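Aminoglycoside N(3)-acetyltransferase III (PDB 7LAO) acetylates the 3-amino group of 2-deoxystreptamine antibiotics such as gentamicin with acetyl-CoA, giving resistance to these aminoglycosides. Local coordinates at residues 24-29 / 100-105. Numbering follows the deposited sequence.
Sequences IMVHAS and GLLNRF
Val-26 and Asn-103 meet through water at the carboxamide of the asparagine. Water 1 lies well above one face of the amide, in hydrogen-bonding reach of both Asn-103 OD1 (2.7 Å) and Val-26 O, but it has more acceptors nearby than protons, and the two bonds need not both be made at once. At the nitrogen end of the same group, water 2 takes a weak bond from Asn-103 ND2 (3.4 Å) and donates to Val-26 O (2.9 Å). Val-26 O thus lies within reach of two waters, one near each end of the amide. The Phe-105 ring packs on Ala-40 and Val-44 of helix 40-51, with Leu-101 CG in plane at its edge.

The direct side-chain contact is apolar. With CG anti to the backbone N (chi1 -168°), Leu-102 extends toward the strand, and its CD2 branch touches both Val-26 CG1 at 3.7 Å and Ala-28 CB at 4.1 Å. The valine and leucine side chains cross at about a right angle, and Val-44 also packs on the leucine. Beside them, Gly-100 CA comes within 4.0 Å of Ala-28 O; its positive phi (111°) suits glycine, and the lack of a side chain leaves room for that oxygen. Water 3 donates to Ala-28 O and accepts from Leu-102 N (2.9 Å).

Helix 102-108 is thus joined to a central strand of the mixed sheet by one leucine branch, the close approach of Gly-100 leading into the helix, and a few waters between polar groups that do not bond directly.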
loop_
_atom_site.group_PDB
_atom_site.type_symbol
_atom_site.label_atom_id
_atom_site.label_comp_id
_atom_site.label_asym_id
_atom_site.label_seq_id
_atom_site.Cartn_x
_atom_site.Cartn_y
_atom_site.Cartn_z
ATOM N N ILE A 24 -7.099 -0.595 9.181
ATOM C CA ILE A 24 -7.491 -0.899 7.817
ATOM C C ILE A 24 -6.490 -0.258 6.860
ATOM O O ILE A 24 -6.286 0.960 6.887
ATOM C CB ILE A 24 -8.916 -0.384 7.546
ATOM C CG1 ILE A 24 -9.859 -1.033 8.560
ATOM C CG2 ILE A 24 -9.369 -0.768 6.109
ATOM C CD1 ILE A 24 -9.957 -2.510 8.395
ATOM N N MET A 25 -5.914 -1.051 5.987
ATOM C CA MET A 25 -5.195 -0.518 4.839
ATOM C C MET A 25 -6.137 -0.598 3.642
ATOM O O MET A 25 -6.607 -1.693 3.290
ATOM C CB MET A 25 -3.922 -1.309 4.566
ATOM C CG MET A 25 -3.104 -0.780 3.376
ATOM S SD MET A 25 -1.345 -1.403 3.423
ATOM C CE MET A 25 -0.712 -0.668 1.901
ATOM N N VAL A 26 -6.389 0.553 3.002
ATOM C CA VAL A 26 -7.383 0.643 1.924
ATOM C C VAL A 26 -6.686 0.768 0.575
ATOM O O VAL A 26 -5.808 1.621 0.398
ATOM C CB VAL A 26 -8.317 1.852 2.141
ATOM C CG1 VAL A 26 -9.522 1.865 1.139
ATOM C CG2 VAL A 26 -8.778 1.963 3.587
ATOM N N HIS A 27 -7.150 -0.008 -0.411
ATOM C CA HIS A 27 -6.803 0.235 -1.811
ATOM C C HIS A 27 -8.120 0.458 -2.532
ATOM O O HIS A 27 -8.982 -0.414 -2.498
ATOM C CB HIS A 27 -6.052 -0.951 -2.440
ATOM C CG HIS A 27 -4.896 -1.440 -1.618
ATOM N ND1 HIS A 27 -3.632 -0.893 -1.710
ATOM C CD2 HIS A 27 -4.817 -2.411 -0.676
ATOM C CE1 HIS A 27 -2.825 -1.505 -0.862
ATOM N NE2 HIS A 27 -3.517 -2.428 -0.221
ATOM N N ALA A 28 -8.290 1.606 -3.161
ATOM C CA ALA A 28 -9.607 1.885 -3.746
ATOM C C ALA A 28 -9.510 2.273 -5.211
ATOM O O ALA A 28 -8.518 2.862 -5.653
ATOM C CB ALA A 28 -10.350 3.009 -3.012
ATOM N N SER A 29 -10.559 1.927 -5.965
ATOM C CA SER A 29 -10.898 2.637 -7.199
ATOM C C SER A 29 -12.175 3.416 -6.912
ATOM O O SER A 29 -13.257 2.829 -6.766
ATOM C CB SER A 29 -11.104 1.722 -8.399
ATOM O OG SER A 29 -11.915 2.435 -9.350
ATOM N N GLY A 100 -4.464 5.339 -6.356
ATOM C CA GLY A 100 -5.810 5.833 -6.094
ATOM C C GLY A 100 -5.897 7.248 -5.541
ATOM O O GLY A 100 -5.063 7.687 -4.738
ATOM N N LEU A 101 -6.960 7.956 -5.932
ATOM C CA LEU A 101 -7.166 9.320 -5.475
ATOM C C LEU A 101 -7.420 9.395 -3.974
ATOM O O LEU A 101 -7.258 10.463 -3.376
ATOM C CB LEU A 101 -8.336 9.931 -6.245
ATOM C CG LEU A 101 -8.772 11.358 -5.908
ATOM C CD1 LEU A 101 -7.556 12.289 -5.942
ATOM C CD2 LEU A 101 -9.915 11.858 -6.833
ATOM N N LEU A 102 -7.836 8.291 -3.362
ATOM C CA LEU A 102 -8.132 8.289 -1.937
ATOM C C LEU A 102 -6.914 8.648 -1.089
ATOM O O LEU A 102 -7.071 9.253 -0.019
ATOM C CB LEU A 102 -8.648 6.916 -1.513
ATOM C CG LEU A 102 -9.269 6.862 -0.116
ATOM C CD1 LEU A 102 -10.520 7.715 -0.162
ATOM C CD2 LEU A 102 -9.639 5.405 0.206
ATOM N N ASN A 103 -5.706 8.261 -1.505
ATOM C CA ASN A 103 -4.555 8.554 -0.620
ATOM C C ASN A 103 -4.327 10.063 -0.459
ATOM O O ASN A 103 -3.855 10.528 0.598
ATOM C CB ASN A 103 -3.303 7.852 -1.143
ATOM C CG ASN A 103 -3.394 6.339 -0.971
ATOM O OD1 ASN A 103 -3.862 5.864 0.067
ATOM N ND2 ASN A 103 -3.016 5.578 -2.015
ATOM N N ARG A 104 -4.691 10.850 -1.466
ATOM C CA ARG A 104 -4.626 12.294 -1.310
ATOM C C ARG A 104 -5.554 12.756 -0.191
ATOM O O ARG A 104 -5.216 13.663 0.556
ATOM C CB ARG A 104 -4.958 12.972 -2.634
ATOM C CG ARG A 104 -5.231 14.467 -2.539
ATOM C CD ARG A 104 -5.554 15.071 -3.909
ATOM N NE ARG A 104 -6.027 16.429 -3.739
ATOM C CZ ARG A 104 -6.078 17.325 -4.709
ATOM N NH1 ARG A 104 -5.660 16.993 -5.918
ATOM N NH2 ARG A 104 -6.518 18.557 -4.464
ATOM N N PHE A 105 -6.710 12.108 -0.027
ATOM C CA PHE A 105 -7.658 12.547 0.994
ATOM C C PHE A 105 -7.413 11.939 2.366
ATOM O O PHE A 105 -7.810 12.531 3.381
ATOM C CB PHE A 105 -9.079 12.255 0.517
ATOM C CG PHE A 105 -9.494 13.164 -0.613
ATOM C CD1 PHE A 105 -9.270 12.796 -1.935
ATOM C CD2 PHE A 105 -10.015 14.421 -0.347
ATOM C CE1 PHE A 105 -9.604 13.659 -2.975
ATOM C CE2 PHE A 105 -10.361 15.284 -1.387
ATOM C CZ PHE A 105 -10.144 14.905 -2.688
HETATM O O HOH W 1 -6.098 4.449 -0.352
HETATM O O HOH W 2 -3.306 2.340 -0.953
HETATM O O HOH W 3 -8.415 5.667 -4.422
#